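Side-chain contacts in putative transcriptional regulator TRANSCRIPTION REGULATOR protein (Rhizobium meliloti, PDB 5NLA), which activates transcription as the AraC-like regulator CuxR, binds c-di-GMP to control extracellular polysaccharide production and probably recognises specific DNA sequences: residues R61-R64 with A65-P69; R281-L284 with Y285-F288. One frame throughout, in Å; residues are numbered along the deposited sequence.

Contact 1: residues R61-R64 with A65-P69; sequences RSWR and AHMAP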
loop_
_atom_site.group_PDB
_atom_site.type_symbol
_atom_site.label_atom_id
_atom_site.label_comp_id
_atom_site.label_asym_id
_atom_site.label_seq_id
_atom_site.Cartn_x
_atom_site.Cartn_y
_atom_site.Cartn_z
ATOM N N ARG A 61 -4.814 19.798 8.902
ATOM C CA ARG A 61 -3.826 19.415 9.907
ATOM C C ARG A 61 -4.142 18.027 10.507
ATOM O O ARG A 61 -3.243 17.198 10.614
ATOM C CB ARG A 61 -3.675 20.502 10.987
ATOM C CG ARG A 61 -3.030 21.791 10.466
ATOM C CD ARG A 61 -2.379 22.631 11.560
ATOM N NE ARG A 61 -3.335 23.065 12.581
ATOM C CZ ARG A 61 -4.034 24.210 12.580
ATOM N NH1 ARG A 61 -3.926 25.114 11.599
ATOM N NH2 ARG A 61 -4.869 24.464 13.587
ATOM N N SER A 62 -5.404 17.755 10.848
ATOM C CA SER A 62 -5.800 16.417 11.316
ATOM C C SER A 62 -5.577 15.363 10.239
ATOM O O SER A 62 -4.928 14.346 10.466
ATOM C CB SER A 62 -7.261 16.386 11.755
ATOM O OG SER A 62 -7.679 15.050 11.962
ATOM N N TRP A 63 -6.116 15.613 9.060
ATOM C CA TRP A 63 -5.912 14.715 7.933
ATOM C C TRP A 63 -4.437 14.360 7.696
ATOM O O TRP A 63 -4.101 13.202 7.421
ATOM C CB TRP A 63 -6.507 15.331 6.671
ATOM C CG TRP A 63 -6.304 14.502 5.479
ATOM C CD1 TRP A 63 -5.373 14.685 4.512
ATOM C CD2 TRP A 63 -7.019 13.333 5.137
ATOM N NE1 TRP A 63 -5.476 13.703 3.569
ATOM C CE2 TRP A 63 -6.483 12.858 3.936
ATOM C CE3 TRP A 63 -8.078 12.642 5.726
ATOM C CZ2 TRP A 63 -6.955 11.723 3.308
ATOM C CZ3 TRP A 63 -8.569 11.506 5.091
ATOM C CH2 TRP A 63 -8.003 11.059 3.899
ATOM N N ARG A 64 -3.565 15.356 7.789
ATOM C CA ARG A 64 -2.139 15.135 7.568
ATOM C C ARG A 64 -1.515 14.231 8.636
ATOM O O ARG A 64 -0.618 13.419 8.342
ATOM C CB ARG A 64 -1.404 16.463 7.532
ATOM C CG ARG A 64 0.038 16.315 7.103
ATOM C CD ARG A 64 0.611 17.634 6.675
ATOM N NE ARG A 64 0.605 18.569 7.781
ATOM C CZ ARG A 64 0.951 19.845 7.673
ATOM N NH1 ARG A 64 1.352 20.333 6.495
ATOM N NH2 ARG A 64 0.901 20.631 8.748
ATOM N N ALA A 65 -1.990 14.392 9.867
ATOM C CA ALA A 65 -1.559 13.561 10.973
ATOM C C ALA A 65 -1.928 12.111 10.716
ATOM O O ALA A 65 -1.077 11.239 10.852
ATOM C CB ALA A 65 -2.158 14.044 12.288
ATOM N N HIS A 66 -3.178 11.868 10.319
ATOM C CA HIS A 66 -3.668 10.503 10.074
ATOM C C HIS A 66 -2.937 9.809 8.922
ATOM O O HIS A 66 -2.778 8.596 8.933
ATOM C CB HIS A 66 -5.183 10.486 9.801
ATOM C CG HIS A 66 -6.025 10.910 10.968
ATOM N ND1 HIS A 66 -5.665 10.671 12.279
ATOM C CD2 HIS A 66 -7.224 11.541 11.018
ATOM C CE1 HIS A 66 -6.596 11.149 13.085
ATOM N NE2 HIS A 66 -7.555 11.678 12.345
ATOM N N MET A 67 -2.494 10.583 7.939
ATOM C CA MET A 67 -1.878 10.043 6.742
ATOM C C MET A 67 -0.357 10.062 6.752
ATOM O O MET A 67 0.235 9.489 5.859
ATOM C CB MET A 67 -2.397 10.805 5.518
ATOM C CG MET A 67 -3.903 10.698 5.296
ATOM S SD MET A 67 -4.480 9.051 4.903
ATOM C CE MET A 67 -3.503 8.788 3.442
ATOM N N ALA A 68 0.258 10.691 7.760
ATOM C CA ALA A 68 1.740 10.875 7.869
ATOM C C ALA A 68 2.634 9.646 7.666
ATOM O O ALA A 68 3.646 9.746 6.970
ATOM C CB ALA A 68 2.102 11.547 9.191
ATOM N N PRO A 69 2.292 8.496 8.297
ATOM C CA PRO A 69 3.036 7.254 8.065
ATOM C C PRO A 69 3.131 6.832 6.605
ATOM O O PRO A 69 4.077 6.140 6.229
ATOM C CB PRO A 69 2.216 6.212 8.823
ATOM C CG PRO A 69 1.578 6.964 9.920
ATOM C CD PRO A 69 1.253 8.307 9.332
#

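Contact 2: residues R281-L284 with Y285-F288; sequences RTRL and YQLF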
loop_
_atom_site.group_PDB
_atom_site.type_symbol
_atom_site.label_atom_id
_atom_site.label_comp_id
_atom_site.label_asym_id
_atom_site.label_seq_id
_atom_site.Cartn_x
_atom_site.Cartn_y
_atom_site.Cartn_z
ATOM N N ARG A 281 21.752 -4.133 13.648
ATOM C CA ARG A 281 20.846 -5.081 14.285
ATOM C C ARG A 281 19.632 -4.380 14.911
ATOM O O ARG A 281 18.513 -4.890 14.830
ATOM C CB ARG A 281 21.623 -5.896 15.321
ATOM C CG ARG A 281 20.914 -7.110 15.888
ATOM C CD ARG A 281 20.692 -8.209 14.868
ATOM N NE ARG A 281 19.993 -9.326 15.497
ATOM C CZ ARG A 281 20.564 -10.333 16.159
ATOM N NH1 ARG A 281 21.889 -10.427 16.297
ATOM N NH2 ARG A 281 19.791 -11.280 16.689
ATOM N N THR A 282 19.861 -3.198 15.490
ATOM C CA THR A 282 18.805 -2.363 16.079
ATOM C C THR A 282 17.797 -1.855 15.064
ATOM O O THR A 282 16.605 -1.757 15.363
ATOM C CB THR A 282 19.373 -1.104 16.766
ATOM O OG1 THR A 282 19.974 -0.253 15.780
ATOM C CG2 THR A 282 20.388 -1.462 17.861
ATOM N N ARG A 283 18.269 -1.484 13.880
ATOM C CA ARG A 283 17.353 -1.054 12.824
ATOM C C ARG A 283 16.452 -2.196 12.353
ATOM O O ARG A 283 15.294 -1.968 12.016
ATOM C CB ARG A 283 18.109 -0.520 11.612
ATOM C CG ARG A 283 17.281 0.427 10.746
ATOM C CD ARG A 283 17.527 1.858 11.179
ATOM N NE ARG A 283 16.343 2.695 11.027
ATOM C CZ ARG A 283 16.228 3.918 11.538
ATOM N NH1 ARG A 283 17.219 4.480 12.245
ATOM N NH2 ARG A 283 15.113 4.595 11.332
ATOM N N LEU A 284 16.994 -3.412 12.291
ATOM C CA LEU A 284 16.196 -4.574 11.886
ATOM C C LEU A 284 15.085 -4.836 12.902
ATOM O O LEU A 284 13.907 -4.950 12.545
ATOM C CB LEU A 284 17.064 -5.819 11.705
ATOM C CG LEU A 284 16.332 -7.038 11.142
ATOM C CD1 LEU A 284 15.675 -6.699 9.806
ATOM C CD2 LEU A 284 17.265 -8.240 10.995
ATOM N N TYR A 285 15.476 -4.875 14.169
ATOM C CA TYR A 285 14.546 -4.963 15.285
ATOM C C TYR A 285 13.429 -3.891 15.228
ATOM O O TYR A 285 12.269 -4.201 15.496
ATOM C CB TYR A 285 15.341 -4.858 16.587
ATOM C CG TYR A 285 14.546 -5.042 17.853
ATOM C CD1 TYR A 285 13.790 -3.989 18.382
ATOM C CD2 TYR A 285 14.579 -6.256 18.552
ATOM C CE1 TYR A 285 13.076 -4.150 19.555
ATOM C CE2 TYR A 285 13.874 -6.423 19.731
ATOM C CZ TYR A 285 13.124 -5.366 20.226
ATOM O OH TYR A 285 12.418 -5.507 21.391
ATOM N N GLN A 286 13.781 -2.647 14.901
ATOM C CA GLN A 286 12.786 -1.575 14.752
ATOM C C GLN A 286 11.766 -1.857 13.674
ATOM O O GLN A 286 10.563 -1.716 13.914
ATOM C CB GLN A 286 13.429 -0.236 14.424
ATOM C CG GLN A 286 14.016 0.459 15.618
ATOM C CD GLN A 286 14.607 1.781 15.234
ATOM O OE1 GLN A 286 15.822 1.947 15.241
ATOM N NE2 GLN A 286 13.754 2.726 14.869
ATOM N N LEU A 287 12.246 -2.232 12.490
ATOM C CA LEU A 287 11.349 -2.516 11.370
ATOM C C LEU A 287 10.371 -3.630 11.695
ATOM O O LEU A 287 9.221 -3.571 11.251
ATOM C CB LEU A 287 12.126 -2.865 10.101
ATOM C CG LEU A 287 12.916 -1.697 9.504
ATOM C CD1 LEU A 287 13.946 -2.160 8.488
ATOM C CD2 LEU A 287 11.987 -0.666 8.880
ATOM N N PHE A 288 10.810 -4.611 12.492
ATOM C CA PHE A 288 10.012 -5.793 12.789
ATOM C C PHE A 288 9.328 -5.808 14.161
ATOM O O PHE A 288 8.703 -6.810 14.513
ATOM C CB PHE A 288 10.865 -7.049 12.561
ATOM C CG PHE A 288 11.109 -7.337 11.110
ATOM C CD1 PHE A 288 12.091 -6.657 10.405
ATOM C CD2 PHE A 288 10.313 -8.250 10.427
ATOM C CE1 PHE A 288 12.297 -6.897 9.055
ATOM C CE2 PHE A 288 10.508 -8.495 9.075
ATOM C CZ PHE A 288 11.503 -7.819 8.388
#

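Contact 1: residues R61-R64 with A65-P69
Trp-63 and Met-67, one helical turn apart, make the main side-chain contact of this stretch. The thioether lies across the indole. Met-67 CG stands 3.9 Å from the centroid of the five-membered ring of Trp-63, 24° off its normal, which identifies a CH-pi contact over the face. Further along, Met-67 SD is 4.4 Å from the centroid of the six-membered ring of Trp-63, a Met-aromatic contact over the face. The bend at chi2 (-65°) of Met-67 carries SD over the six-membered ring. The backbone bond from Met-67 N to Trp-63 O (3.1 Å) joins the same two residues. On another side of the helix Ala-65 CB sits 3.3 Å from Ser-62 O, the carbonyl that accepts from His-66 N at 3.0 Å. The same oxygen lies over a face of the His-66 imidazole, offset toward its rim. An alanine in place of Trp-63 would probably leave the Met-67 thioether without its aromatic platform and open a gap beneath helix 59-67. That indole is buried against strands 88-94 and 97-104, touching Leu-89, Gln-102 and Thr-104, and its ring meets Phe-85 at about 45°. Met-67 also reaches Leu-89 and Gln-102, whereas Arg-64, its CG anti to the backbone N (chi1 -171°), touches Asp-72 and Val-73 of strand 72-74, so that the helix packs against members of both sheets.

Contact 2: residues R281-L284 with Y285-F288
Tyr-285, Gln-286, Leu-287 and Phe-288 each donate their amide to the carbonyl four residues earlier, evidence for alpha-helical backbone, with Tyr-285 N to Arg-281 O nearly straight at 177°. Among the side chains, Leu-284 and Phe-288 form the apolar pair. Leu-284 CD1 lies 3.5 Å from Phe-288 CE1, the two side chains crossing at a slant. Phe-288 has CG anti to its carbonyl carbon (chi1 -73°), which swings the ring back along the helix: its CD1 comes within 3.3 Å of Leu-284 O, and that oxygen lies at the ring edge, in plane. The carbonyl thus meets both the Phe-288 amide and the rim of the phenyl ring. Helix 281-288 follows helix 270-275 after a short turn, consistent with the second helix of a helix-turn-helix unit, which in AraC-family proteins is probably a DNA-recognition helix. Its buried face fits that reading: Leu-284 packs on Ile-273 and Cys-274, Leu-287 on Val-251 and Met-252, and Phe-288 meets Tyr-297 edge-to-face. On the exposed side, Gln-286 CG rests 3.4 Å from Thr-282 O, while Gln-286 OE1 stands over one face of the Arg-283 guanidinium, toward its rim. With Arg-283 NH1 4.2 Å from Gln-286 OE1 and the two planes turned 46° apart, the pair is too distant for a hydrogen bond. Thr-282 OG1 is hydrogen-bonded to Ser-280 OG, just before the helix.

Contacts 1 and 2 come in series along the chain and belong to separate parts of the molecule. Their centres are 25 Å apart, and even their nearest atoms are about 11 Å from each other, so they do not touch. Contact 1 lies in the sheet-rich portion, its centre 16 Å from that of the chain; contact 2, at 21 Å, lies within the helical region assigned to the helix-turn-helix family. Each pairs a buried aromatic ring with an apolar side chain one turn away, a methionine in contact 1 and a leucine in contact 2, but the surroundings differ: strands in the first case, helices in the second. Neither contact includes a bound ligand or DNA.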